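Local atomic coordinates of putative cell adhesion protein (Parabacteroides distasonis, PDB entry 3LIU), a protein that probably serves as a fimbrillin, a structural subunit that assembles into the adhesive pili of a bacterium of the human gut. Residues A[178-183]-A[360-365]; A[339-344]-A[387-392]; A[44-49]-A[62-67]. One frame throughout, in Å; residues are numbered along the deposited sequence. Where two conformers were deposited one is given.

Contact 1 of 3, residues A[178-183]-A[360-365]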
ATOM      1  N   ILE A 178      -4.447  -2.695  -5.322  1.00 11.09           N
ATOM      2  CA  ILE A 178      -5.700  -3.429  -5.330  1.00  9.30           C
ATOM      3  C   ILE A 178      -6.394  -3.190  -6.659  1.00 11.27           C
ATOM      4  O   ILE A 178      -6.553  -2.032  -7.106  1.00 10.95           O
ATOM      5  CB  ILE A 178      -6.652  -3.035  -4.144  1.00 11.75           C
ATOM      6  CG1 ILE A 178      -5.993  -3.315  -2.803  1.00 11.36           C
ATOM      7  CG2 ILE A 178      -7.980  -3.796  -4.218  1.00 13.33           C
ATOM      8  CD1 ILE A 178      -6.802  -2.814  -1.541  1.00  7.13           C
ATOM      9  N   ALA A 179      -6.810  -4.268  -7.301  1.00 10.08           N
ATOM     10  CA  ALA A 179      -7.514  -4.172  -8.593  1.00 11.63           C
ATOM     11  C   ALA A 179      -8.595  -5.224  -8.721  1.00 13.59           C
ATOM     12  O   ALA A 179      -8.481  -6.317  -8.156  1.00 12.65           O
ATOM     13  CB  ALA A 179      -6.544  -4.292  -9.739  1.00 12.08           C
ATOM     14  N   LEU A 180      -9.656  -4.857  -9.447  1.00 12.20           N
ATOM     15  CA  LEU A 180     -10.703  -5.747  -9.859  1.00 12.30           C
ATOM     16  C   LEU A 180     -10.280  -6.380 -11.185  1.00 15.18           C
ATOM     17  O   LEU A 180     -10.182  -5.692 -12.220  1.00 15.29           O
ATOM     18  CB  LEU A 180     -12.041  -4.992 -10.048  1.00 11.75           C
ATOM     19  CG  LEU A 180     -13.245  -5.845 -10.474  1.00 13.16           C
ATOM     20  CD1 LEU A 180     -13.774  -6.700  -9.323  1.00  7.72           C
ATOM     21  CD2 LEU A 180     -14.369  -4.997 -11.103  1.00 11.79           C
ATOM     22  N   ALA A 181     -10.036  -7.684 -11.132  1.00 17.32           N
ATOM     23  CA  ALA A 181      -9.573  -8.472 -12.249  1.00 19.38           C
ATOM     24  C   ALA A 181     -10.762  -8.923 -13.082  1.00 20.29           C
ATOM     25  O   ALA A 181     -10.652  -9.061 -14.274  1.00 19.13           O
ATOM     26  CB  ALA A 181      -8.802  -9.676 -11.735  1.00 20.38           C
ATOM     27  N   GLY A 182     -11.904  -9.150 -12.474  1.00 21.45           N
ATOM     28  CA  GLY A 182     -13.104  -9.444 -13.285  1.00 22.04           C
ATOM     29  C   GLY A 182     -14.372  -9.440 -12.459  1.00 20.91           C
ATOM     30  O   GLY A 182     -14.322  -9.543 -11.244  1.00 19.73           O
ATOM     31  N   ALA A 183     -15.512  -9.282 -13.126  1.00 24.05           N
ATOM     32  CA  ALA A 183     -16.804  -9.274 -12.442  1.00 23.93           C
ATOM     33  C   ALA A 183     -17.871  -9.839 -13.339  1.00 25.61           C
ATOM     34  O   ALA A 183     -18.451  -9.105 -14.123  1.00 29.00           O
ATOM     35  CB  ALA A 183     -17.175  -7.877 -12.032  1.00 23.27           C
ATOM     36  N   TYR A 360      -3.154  -7.292  -5.232  1.00 12.45           N
ATOM     37  CA  TYR A 360      -4.390  -7.990  -4.962  1.00 12.33           C
ATOM     38  C   TYR A 360      -5.230  -7.956  -6.237  1.00 14.64           C
ATOM     39  O   TYR A 360      -5.518  -6.864  -6.786  1.00 16.70           O
ATOM     40  CB  TYR A 360      -5.128  -7.305  -3.813  1.00 15.83           C
ATOM     41  CG  TYR A 360      -4.458  -7.471  -2.506  1.00  9.39           C
ATOM     42  CD1 TYR A 360      -3.349  -6.706  -2.172  1.00 12.73           C
ATOM     43  CD2 TYR A 360      -4.925  -8.384  -1.569  1.00 13.77           C
ATOM     44  CE1 TYR A 360      -2.718  -6.860  -0.940  1.00  9.53           C
ATOM     45  CE2 TYR A 360      -4.300  -8.541  -0.346  1.00 13.27           C
ATOM     46  CZ  TYR A 360      -3.191  -7.811  -0.042  1.00 12.03           C
ATOM     47  OH  TYR A 360      -2.573  -7.994   1.181  1.00 12.67           O
ATOM     48  N   GLU A 361      -5.549  -9.140  -6.751  1.00 13.96           N
ATOM     49  CA  GLU A 361      -6.363  -9.288  -7.959  0.50 14.86           C
ATOM     50  C   GLU A 361      -7.659  -9.948  -7.558  1.00 16.95           C
ATOM     51  O   GLU A 361      -7.667 -11.120  -7.148  1.00 15.65           O
ATOM     52  CB  GLU A 361      -5.642 -10.145  -8.994  0.50 17.21           C
ATOM     53  CG  GLU A 361      -4.306  -9.596  -9.423  0.50 19.40           C
ATOM     54  CD  GLU A 361      -4.424  -8.340 -10.263  0.50 25.91           C
ATOM     55  OE1 GLU A 361      -5.528  -8.072 -10.793  0.50 24.90           O
ATOM     56  OE2 GLU A 361      -3.411  -7.625 -10.390  0.50 28.69           O
ATOM     57  N   ILE A 362      -8.757  -9.171  -7.615  1.00 17.08           N
ATOM     58  CA  ILE A 362     -10.088  -9.591  -7.124  1.00 16.47           C
ATOM     59  C   ILE A 362     -11.002  -9.949  -8.311  1.00 16.86           C
ATOM     60  O   ILE A 362     -11.167  -9.158  -9.236  1.00 14.47           O
ATOM     61  CB  ILE A 362     -10.725  -8.463  -6.258  1.00 16.52           C
ATOM     62  CG1 ILE A 362      -9.783  -8.145  -5.075  1.00 20.22           C
ATOM     63  CG2 ILE A 362     -12.145  -8.846  -5.802  1.00 19.30           C
ATOM     64  CD1 ILE A 362     -10.206  -7.062  -4.184  1.00 19.01           C
ATOM     65  N   SER A 363     -11.538 -11.160  -8.301  1.00 16.04           N
ATOM     66  CA  SER A 363     -12.499 -11.603  -9.300  1.00 19.72           C
ATOM     67  C   SER A 363     -13.819 -11.871  -8.615  1.00 19.64           C
ATOM     68  O   SER A 363     -13.895 -12.696  -7.694  1.00 17.90           O
ATOM     69  CB  SER A 363     -12.008 -12.889  -9.981  1.00 18.73           C
ATOM     70  OG  SER A 363     -10.764 -12.641 -10.598  1.00 19.11           O
ATOM     71  N   LEU A 364     -14.856 -11.182  -9.072  1.00 18.50           N
ATOM     72  CA  LEU A 364     -16.178 -11.300  -8.484  1.00 15.90           C
ATOM     73  C   LEU A 364     -17.120 -12.168  -9.297  1.00 15.16           C
ATOM     74  O   LEU A 364     -17.111 -12.123 -10.530  1.00 14.25           O
ATOM     75  CB  LEU A 364     -16.779  -9.905  -8.321  1.00 16.52           C
ATOM     76  CG  LEU A 364     -15.998  -8.976  -7.409  1.00 20.23           C
ATOM     77  CD1 LEU A 364     -16.811  -7.645  -7.202  1.00 15.26           C
ATOM     78  CD2 LEU A 364     -15.678  -9.680  -6.100  1.00 12.57           C
ATOM     79  N   THR A 365     -17.915 -12.981  -8.607  1.00 15.45           N
ATOM     80  CA  THR A 365     -18.992 -13.724  -9.252  1.00 16.70           C
ATOM     81  C   THR A 365     -20.268 -13.164  -8.646  1.00 16.95           C
ATOM     82  O   THR A 365     -20.523 -13.345  -7.452  1.00 17.55           O
ATOM     83  CB  THR A 365     -18.924 -15.241  -9.002  1.00 18.31           C
ATOM     84  OG1 THR A 365     -17.708 -15.759  -9.552  1.00 21.62           O
ATOM     85  CG2 THR A 365     -20.129 -15.988  -9.655  1.00 14.48           C
TER
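Ile178 meets Tyr360 and Ile362 where two strands run in parallel: its CG1 lies beside Tyr360 CB, and a chi1 of -60°, which sets that CG1 beside the backbone N, leaves CG2 anti to it, reaching Ile362 CD1 at 4.0 Å, the two side chains crossing at a slant. Ala179 then takes up the ladder. Its N donates to Tyr360 O and its O receives Ile362 N, while its CB lies on the face it shares with Glu361. Leu180 returns to the face of Ile178. With CG swung anti to its own N (chi1 -179°), its CD1 is carried to within 3.7 Å of Leu364 CG, the two leucines crossing at about a right angle.

At Ala181 the register slips by one residue. Ile362 O now has two donors, Ala181 N at 2.7 Å and, weakly, Gly182 N at 3.3 Å, and the extra residue turns its CB toward the other strand, 3.7 Å from Ser363 OG. Gly182 O restores the ladder by accepting Leu364 N at 2.8 Å in a nearly straight bond (174°), and Ala183 CB closes the contact against Leu364 CB. Leu309 and Val311 of strand 308-319 pack on the isoleucine and leucine face. The one-residue slip, with Ala181 and Gly182 both directed at Ile362 O, makes this a beta bulge, set in a beta-rich fold probably of the transthyretin-like kind of FimA fimbrillins.

Contact 2 of 3, residues A[339-344]-A[387-392]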
ATOM      1  N   GLU A 339      -9.735 -10.985   3.325  1.00 15.01           N
ATOM      2  CA  GLU A 339     -10.348 -11.841   4.325  1.00 17.71           C
ATOM      3  C   GLU A 339      -9.970 -13.325   4.120  1.00 16.81           C
ATOM      4  O   GLU A 339      -9.720 -14.081   5.072  1.00 13.28           O
ATOM      5  CB  GLU A 339     -11.849 -11.639   4.234  1.00 15.71           C
ATOM      6  CG  GLU A 339     -12.663 -12.616   5.077  1.00 34.38           C
ATOM      7  CD  GLU A 339     -14.153 -12.310   5.016  1.00 41.20           C
ATOM      8  OE1 GLU A 339     -14.698 -12.133   3.900  1.00 49.81           O
ATOM      9  OE2 GLU A 339     -14.764 -12.224   6.088  1.00 46.50           O
ATOM     10  N   GLU A 340      -9.949 -13.717   2.855  1.00 16.91           N
ATOM     11  CA  GLU A 340      -9.411 -14.991   2.383  1.00 19.13           C
ATOM     12  C   GLU A 340      -8.678 -14.705   1.049  1.00 17.57           C
ATOM     13  O   GLU A 340      -9.230 -14.031   0.137  1.00 19.64           O
ATOM     14  CB  GLU A 340     -10.551 -16.012   2.202  1.00 21.10           C
ATOM     15  CG  GLU A 340     -10.107 -17.424   1.755  1.00 28.01           C
ATOM     16  CD  GLU A 340      -9.412 -18.220   2.863  1.00 32.87           C
ATOM     17  OE1 GLU A 340      -9.585 -17.867   4.031  1.00 25.03           O
ATOM     18  OE2 GLU A 340      -8.711 -19.207   2.568  1.00 30.64           O
ATOM     19  N   VAL A 341      -7.453 -15.195   0.943  1.00  9.81           N
ATOM     20  CA  VAL A 341      -6.643 -15.034  -0.255  1.00 12.58           C
ATOM     21  C   VAL A 341      -6.078 -16.385  -0.728  1.00 13.53           C
ATOM     22  O   VAL A 341      -5.911 -17.334   0.059  1.00 14.80           O
ATOM     23  CB  VAL A 341      -5.501 -14.023  -0.052  1.00 10.39           C
ATOM     24  CG1 VAL A 341      -6.095 -12.676   0.405  1.00 10.24           C
ATOM     25  CG2 VAL A 341      -4.431 -14.542   0.982  1.00 14.38           C
ATOM     26  N   THR A 342      -5.826 -16.448  -2.028  1.00 13.01           N
ATOM     27  CA  THR A 342      -5.007 -17.452  -2.674  1.00 14.60           C
ATOM     28  C   THR A 342      -3.659 -16.808  -2.842  1.00 14.39           C
ATOM     29  O   THR A 342      -3.564 -15.678  -3.335  1.00 15.33           O
ATOM     30  CB  THR A 342      -5.659 -17.869  -4.032  1.00 15.91           C
ATOM     31  OG1 THR A 342      -6.816 -18.636  -3.734  1.00 18.21           O
ATOM     32  CG2 THR A 342      -4.736 -18.758  -4.922  1.00 17.80           C
ATOM     33  N   ILE A 343      -2.630 -17.482  -2.361  1.00 15.92           N
ATOM     34  CA  ILE A 343      -1.261 -16.941  -2.335  1.00 21.47           C
ATOM     35  C   ILE A 343      -0.329 -18.076  -2.778  1.00 22.33           C
ATOM     36  O   ILE A 343      -0.738 -19.236  -2.751  1.00 21.90           O
ATOM     37  CB  ILE A 343      -0.926 -16.311  -0.922  1.00 20.53           C
ATOM     38  CG1 ILE A 343       0.324 -15.433  -0.981  1.00 27.08           C
ATOM     39  CG2 ILE A 343      -0.785 -17.379   0.166  1.00 23.98           C
ATOM     40  CD1 ILE A 343       0.435 -14.411   0.174  1.00 22.42           C
ATOM     41  N   ASP A 344       0.862 -17.716  -3.259  1.00 29.12           N
ATOM     42  CA  ASP A 344       1.869 -18.634  -3.828  1.00 33.30           C
ATOM     43  C   ASP A 344       1.273 -19.606  -4.809  1.00 34.15           C
ATOM     44  O   ASP A 344       1.534 -20.798  -4.733  1.00 36.22           O
ATOM     45  CB  ASP A 344       2.601 -19.433  -2.738  1.00 36.58           C
ATOM     46  CG  ASP A 344       3.336 -18.542  -1.757  1.00 46.23           C
ATOM     47  OD1 ASP A 344       3.848 -17.471  -2.167  1.00 58.66           O
ATOM     48  OD2 ASP A 344       3.414 -18.916  -0.564  1.00 59.35           O
ATOM     49  N   VAL A 387      -9.750 -13.734  -4.377  1.00 17.81           N
ATOM     50  CA  VAL A 387      -8.678 -12.757  -4.285  1.00 16.22           C
ATOM     51  C   VAL A 387      -7.328 -13.479  -4.400  1.00 17.09           C
ATOM     52  O   VAL A 387      -6.977 -14.287  -3.545  1.00 14.54           O
ATOM     53  CB  VAL A 387      -8.811 -11.955  -2.975  1.00 16.41           C
ATOM     54  CG1 VAL A 387      -7.800 -10.840  -2.856  1.00 15.56           C
ATOM     55  CG2 VAL A 387     -10.258 -11.372  -2.861  1.00 22.03           C
ATOM     56  N   LYS A 388      -6.587 -13.191  -5.475  1.00 16.07           N
ATOM     57  CA  LYS A 388      -5.215 -13.657  -5.634  1.00 15.53           C
ATOM     58  C   LYS A 388      -4.298 -12.596  -5.147  1.00 15.69           C
ATOM     59  O   LYS A 388      -4.441 -11.421  -5.522  1.00 13.09           O
ATOM     60  CB  LYS A 388      -4.844 -13.880  -7.081  1.00 18.55           C
ATOM     61  CG  LYS A 388      -5.550 -15.011  -7.749  1.00 27.35           C
ATOM     62  CD  LYS A 388      -5.023 -15.142  -9.175  1.00 32.11           C
ATOM     63  CE  LYS A 388      -5.797 -16.178  -9.994  1.00 40.71           C
ATOM     64  NZ  LYS A 388      -5.324 -16.131 -11.410  1.00 43.45           N
ATOM     65  N   VAL A 389      -3.343 -13.015  -4.337  1.00 15.13           N
ATOM     66  CA  VAL A 389      -2.266 -12.177  -3.901  1.00 17.78           C
ATOM     67  C   VAL A 389      -0.957 -12.660  -4.530  1.00 18.99           C
ATOM     68  O   VAL A 389      -0.624 -13.843  -4.453  1.00 17.44           O
ATOM     69  CB  VAL A 389      -2.127 -12.184  -2.361  1.00 17.08           C
ATOM     70  CG1 VAL A 389      -0.879 -11.419  -1.952  1.00 16.46           C
ATOM     71  CG2 VAL A 389      -3.355 -11.552  -1.732  1.00 17.44           C
ATOM     72  N   GLU A 390      -0.245 -11.707  -5.130  1.00 21.17           N
ATOM     73  CA  GLU A 390       1.025 -11.891  -5.819  1.00 24.04           C
ATOM     74  C   GLU A 390       2.013 -10.895  -5.236  1.00 24.33           C
ATOM     75  O   GLU A 390       1.650  -9.722  -5.073  1.00 18.83           O
ATOM     76  CB  GLU A 390       0.875 -11.523  -7.306  1.00 27.16           C
ATOM     77  CG  GLU A 390      -0.435 -11.943  -7.986  1.00 35.18           C
ATOM     78  CD  GLU A 390      -0.410 -13.358  -8.544  1.00 49.70           C
ATOM     79  OE1 GLU A 390       0.637 -14.047  -8.446  1.00 47.61           O
ATOM     80  OE2 GLU A 390      -1.458 -13.780  -9.093  1.00 61.60           O
ATOM     81  N   PRO A 391       3.258 -11.327  -4.916  1.00 28.47           N
ATOM     82  CA  PRO A 391       4.272 -10.306  -4.614  1.00 27.67           C
ATOM     83  C   PRO A 391       4.479  -9.378  -5.803  1.00 26.91           C
ATOM     84  O   PRO A 391       4.304  -9.774  -6.943  1.00 23.09           O
ATOM     85  CB  PRO A 391       5.552 -11.114  -4.274  1.00 29.98           C
ATOM     86  CG  PRO A 391       5.282 -12.504  -4.656  1.00 32.04           C
ATOM     87  CD  PRO A 391       3.766 -12.687  -4.650  1.00 31.10           C
ATOM     88  N   TRP A 392       4.837  -8.136  -5.518  1.00 27.82           N
ATOM     89  CA  TRP A 392       4.697  -7.069  -6.495  1.00 27.83           C
ATOM     90  C   TRP A 392       5.983  -6.826  -7.301  1.00 31.32           C
ATOM     91  O   TRP A 392       6.895  -6.125  -6.823  1.00 31.74           O
ATOM     92  CB  TRP A 392       4.293  -5.788  -5.754  1.00 25.91           C
ATOM     93  CG  TRP A 392       3.927  -4.648  -6.605  1.00 18.82           C
ATOM     94  CD1 TRP A 392       4.222  -4.462  -7.928  1.00 18.67           C
ATOM     95  CD2 TRP A 392       3.256  -3.471  -6.176  1.00 13.71           C
ATOM     96  NE1 TRP A 392       3.735  -3.260  -8.351  1.00 21.31           N
ATOM     97  CE2 TRP A 392       3.157  -2.619  -7.286  1.00 15.79           C
ATOM     98  CE3 TRP A 392       2.750  -3.040  -4.942  1.00  9.45           C
ATOM     99  CZ2 TRP A 392       2.553  -1.373  -7.210  1.00 15.71           C
ATOM    100  CZ3 TRP A 392       2.163  -1.812  -4.865  1.00 19.32           C
ATOM    101  CH2 TRP A 392       2.055  -0.988  -5.999  1.00 17.19           C
TER
HETATM  102  O   HOH W   1      -9.843 -15.755  -1.976  1.00 27.12           O
HETATM  103  O   HOH W   2       1.785 -15.015  -4.089  1.00 24.71           O
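Rotation about chi1 turns the methyls of Val341 and Val389 against each other: Val341 places CG1 beside its backbone N (chi1 -56°), and Val389, with CG1 anti to N (173°), presents CG2. These two methyls, Val341 CG1 and Val389 CG2, stand 3.7 Å apart as the side chains cross on a slant. Val387 CG1 also approaches Val341 CG1, at 4.1 Å. Further along, Ile343 lies side by side with Val389, and its CD1 rests 3.9 Å from Val389 CG1.

Between the backbones, Thr342 supplies both direct bonds: its N donates to Val387 O and its O accepts from Val389 N, each at 2.9 Å and almost linear. Beyond this single bridge the strands splay, and water takes over. One molecule donates to Glu340 O and accepts from Val387 N; a second donates to Val389 O and accepts from Asp344 N. Thr342 OG1 is bonded to Lys348 NZ.

Phe352 packs on Val341 and Ile343, and Tyr360 on Val389; these side chains are buried, while Lys388 and Glu340 are exposed. The chemistry is thus divided: apolar methyls seal one side, a single bridge with two direct bonds holds the middle, and at both ends water stands in for direct backbone bonds.

Contact 3 of 3, residues A[44-49]-A[62-67]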
ATOM      1  N   ASN A  44      13.326   7.902  -7.600  1.00 13.37           N
ATOM      2  CA  ASN A  44      13.737   9.258  -8.008  1.00 15.08           C
ATOM      3  C   ASN A  44      14.663   9.917  -6.989  1.00 14.35           C
ATOM      4  O   ASN A  44      15.653  10.544  -7.325  1.00 13.19           O
ATOM      5  CB  ASN A  44      12.476  10.092  -8.154  1.00 16.07           C
ATOM      6  CG  ASN A  44      11.558   9.537  -9.178  1.00 16.27           C
ATOM      7  OD1 ASN A  44      11.997   9.162 -10.253  1.00 19.82           O
ATOM      8  ND2 ASN A  44      10.266   9.495  -8.870  1.00 16.15           N
ATOM      9  N   THR A  45      14.330   9.762  -5.715  1.00 14.95           N
ATOM     10  CA  THR A  45      15.142  10.332  -4.639  1.00 12.18           C
ATOM     11  C   THR A  45      15.403   9.230  -3.644  1.00 11.54           C
ATOM     12  O   THR A  45      14.581   8.315  -3.508  1.00 13.87           O
ATOM     13  CB  THR A  45      14.448  11.515  -3.894  1.00 11.59           C
ATOM     14  OG1 THR A  45      13.263  11.045  -3.236  1.00 10.48           O
ATOM     15  CG2 THR A  45      14.101  12.695  -4.829  1.00 15.30           C
ATOM     16  N   LEU A  46      16.533   9.338  -2.954  1.00 10.50           N
ATOM     17  CA  LEU A  46      16.840   8.506  -1.790  1.00 13.16           C
ATOM     18  C   LEU A  46      17.144   9.364  -0.569  1.00 13.29           C
ATOM     19  O   LEU A  46      17.976  10.297  -0.619  1.00 12.29           O
ATOM     20  CB  LEU A  46      18.026   7.587  -2.061  1.00 11.72           C
ATOM     21  CG  LEU A  46      17.705   6.537  -3.126  1.00 12.58           C
ATOM     22  CD1 LEU A  46      18.992   5.803  -3.483  1.00 24.13           C
ATOM     23  CD2 LEU A  46      16.675   5.553  -2.633  1.00  7.34           C
ATOM     24  N   THR A  47      16.454   9.049   0.524  1.00 13.96           N
ATOM     25  CA  THR A  47      16.758   9.627   1.832  1.00 13.52           C
ATOM     26  C   THR A  47      17.410   8.560   2.660  1.00 12.21           C
ATOM     27  O   THR A  47      16.855   7.480   2.820  1.00 17.61           O
ATOM     28  CB  THR A  47      15.487  10.121   2.546  1.00 12.49           C
ATOM     29  OG1 THR A  47      14.835  11.091   1.725  1.00 11.56           O
ATOM     30  CG2 THR A  47      15.825  10.759   3.886  1.00 11.84           C
ATOM     31  N   VAL A  48      18.587   8.861   3.182  1.00 14.03           N
ATOM     32  CA  VAL A  48      19.400   7.922   3.948  1.00 15.12           C
ATOM     33  C   VAL A  48      19.549   8.461   5.374  1.00 10.54           C
ATOM     34  O   VAL A  48      19.905   9.631   5.598  1.00 10.24           O
ATOM     35  CB  VAL A  48      20.777   7.744   3.292  1.00 13.90           C
ATOM     36  CG1 VAL A  48      21.655   6.775   4.095  1.00 11.51           C
ATOM     37  CG2 VAL A  48      20.628   7.278   1.811  1.00 13.50           C
ATOM     38  N   GLY A  49      19.224   7.622   6.340  1.00  9.69           N
ATOM     39  CA  GLY A  49      19.424   7.975   7.741  1.00 11.81           C
ATOM     40  C   GLY A  49      20.534   7.109   8.275  1.00 11.39           C
ATOM     41  O   GLY A  49      20.439   5.857   8.206  1.00 10.63           O
ATOM     42  N   LYS A  62      19.160  12.890  -1.610  1.00 12.53           N
ATOM     43  CA  LYS A  62      19.771  13.179  -2.895  1.00 13.55           C
ATOM     44  C   LYS A  62      18.974  12.506  -3.988  1.00 14.74           C
ATOM     45  O   LYS A  62      18.172  11.582  -3.753  1.00 13.67           O
ATOM     46  CB  LYS A  62      21.222  12.672  -2.969  1.00 14.20           C
ATOM     47  CG  LYS A  62      22.127  13.310  -1.891  1.00 20.92           C
ATOM     48  CD  LYS A  62      23.581  12.929  -1.977  1.00 29.76           C
ATOM     49  CE  LYS A  62      24.421  13.890  -1.093  1.00 25.44           C
ATOM     50  NZ  LYS A  62      25.693  13.261  -0.665  1.00 40.42           N
ATOM     51  N   ASP A  63      19.159  13.008  -5.191  1.00 16.23           N
ATOM     52  CA  ASP A  63      18.558  12.378  -6.362  1.00 18.56           C
ATOM     53  C   ASP A  63      19.317  11.098  -6.587  1.00 18.69           C
ATOM     54  O   ASP A  63      20.569  11.043  -6.392  1.00 16.35           O
ATOM     55  CB  ASP A  63      18.628  13.311  -7.591  1.00 18.26           C
ATOM     56  CG  ASP A  63      17.630  14.445  -7.501  1.00 24.19           C
ATOM     57  OD1 ASP A  63      16.727  14.408  -6.642  1.00 25.44           O
ATOM     58  OD2 ASP A  63      17.739  15.390  -8.287  1.00 30.40           O
ATOM     59  N   ALA A  64      18.569  10.060  -6.948  1.00 18.72           N
ATOM     60  CA  ALA A  64      19.154   8.751  -7.214  1.00 18.86           C
ATOM     61  C   ALA A  64      19.835   8.831  -8.590  1.00 21.12           C
ATOM     62  O   ALA A  64      19.232   9.310  -9.534  1.00 22.64           O
ATOM     63  CB  ALA A  64      18.081   7.663  -7.193  1.00 20.79           C
ATOM     64  N   THR A  65      21.102   8.424  -8.666  1.00 23.05           N
ATOM     65  CA  THR A  65      21.816   8.438  -9.941  0.50 23.65           C
ATOM     66  C   THR A  65      21.702   7.056 -10.609  1.00 24.55           C
ATOM     67  O   THR A  65      21.885   6.013  -9.985  1.00 23.21           O
ATOM     68  CB  THR A  65      23.284   8.879  -9.791  0.50 24.93           C
ATOM     69  OG1 THR A  65      23.927   8.083  -8.800  0.50 28.01           O
ATOM     70  CG2 THR A  65      23.377  10.366  -9.379  0.50 22.56           C
ATOM     71  N   PRO A  66      21.358   7.048 -11.912  1.00 25.43           N
ATOM     72  CA  PRO A  66      21.180   5.765 -12.589  1.00 24.89           C
ATOM     73  C   PRO A  66      22.488   5.086 -12.910  1.00 24.12           C
ATOM     74  O   PRO A  66      23.491   5.729 -13.142  1.00 22.66           O
ATOM     75  CB  PRO A  66      20.458   6.149 -13.881  1.00 26.13           C
ATOM     76  CG  PRO A  66      20.933   7.508 -14.144  1.00 26.52           C
ATOM     77  CD  PRO A  66      21.023   8.171 -12.801  1.00 23.85           C
ATOM     78  N   ASN A  67      22.469   3.773 -12.899  1.00 26.46           N
ATOM     79  CA  ASN A  67      23.669   3.011 -13.141  1.00 30.65           C
ATOM     80  C   ASN A  67      23.398   1.946 -14.214  1.00 33.75           C
ATOM     81  O   ASN A  67      22.266   1.458 -14.357  1.00 35.21           O
ATOM     82  CB  ASN A  67      24.147   2.408 -11.820  1.00 30.71           C
ATOM     83  CG  ASN A  67      25.604   2.134 -11.818  1.00 31.07           C
ATOM     84  OD1 ASN A  67      26.093   1.385 -12.658  1.00 31.44           O
ATOM     85  ND2 ASN A  67      26.326   2.742 -10.879  1.00 32.17           N
TER
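Thr45 and Asp63 cross at an angle in a non-hydrogen-bonded antiparallel pair. Their side chains diverge from one another at the CB atoms, yet a methyl, Thr45 CG2, still meets the carboxylate, 3.6 Å from Asp63 OD1. A chi1 of 64° puts Thr45 OG1 between N and the carbonyl carbon and, with it, CG2 beside the backbone N, facing the aspartate. Leu46 and Ala64 form the apolar part of the contact: the CB of Ala64 points toward the opposite strand and lies 4.2 Å from Leu46 CG.

Backbone bonds frame these groups. Leu46 and Lys62 make a reciprocal pair, Leu46 N to Lys62 O at 2.9 Å and Lys62 N to Leu46 O at 3.0 Å. The next bond, Ala64 N to Asn44 O, is also 3.0 Å and straight at hydrogen (175°), yet its donor stands 42° out of the carbonyl plane, as the chain begins to leave the ladder. The lysine ammonium extends away to Gln77.

The pair belongs to the beta hairpin of strands 45-52 and 57-66. Strand 82-90 borders it beyond 45-52, its Val88 and Ala90 packing on Leu46, and strand 71-80 borders it beyond 57-66, its Val74 and Lys72 touching Lys62 and Ala64.

In the fold
Contacts 1 and 2 are adjoining steps across one region: strands 358-366 and 383-391, successive in the chain, pair antiparallel, so segment 360-365 stands between 178-183 and 387-392. Their centres are 11 Å apart, and the join is both polar and apolar, with Glu361 N probably bonded to Lys388 O at 2.8 Å and the Tyr360 ring packed on Val387 and Val389. Along the sequence the two contacts interleave. Contact 3 closes earlier, as a local hairpin, on the opposite side of the chain's centre from contact 1; their centres are 35 Å apart. Strand 172-185, which carries segment 178-183, connects through 127-136 and 82-90 to that hairpin by successive antiparallel pairings.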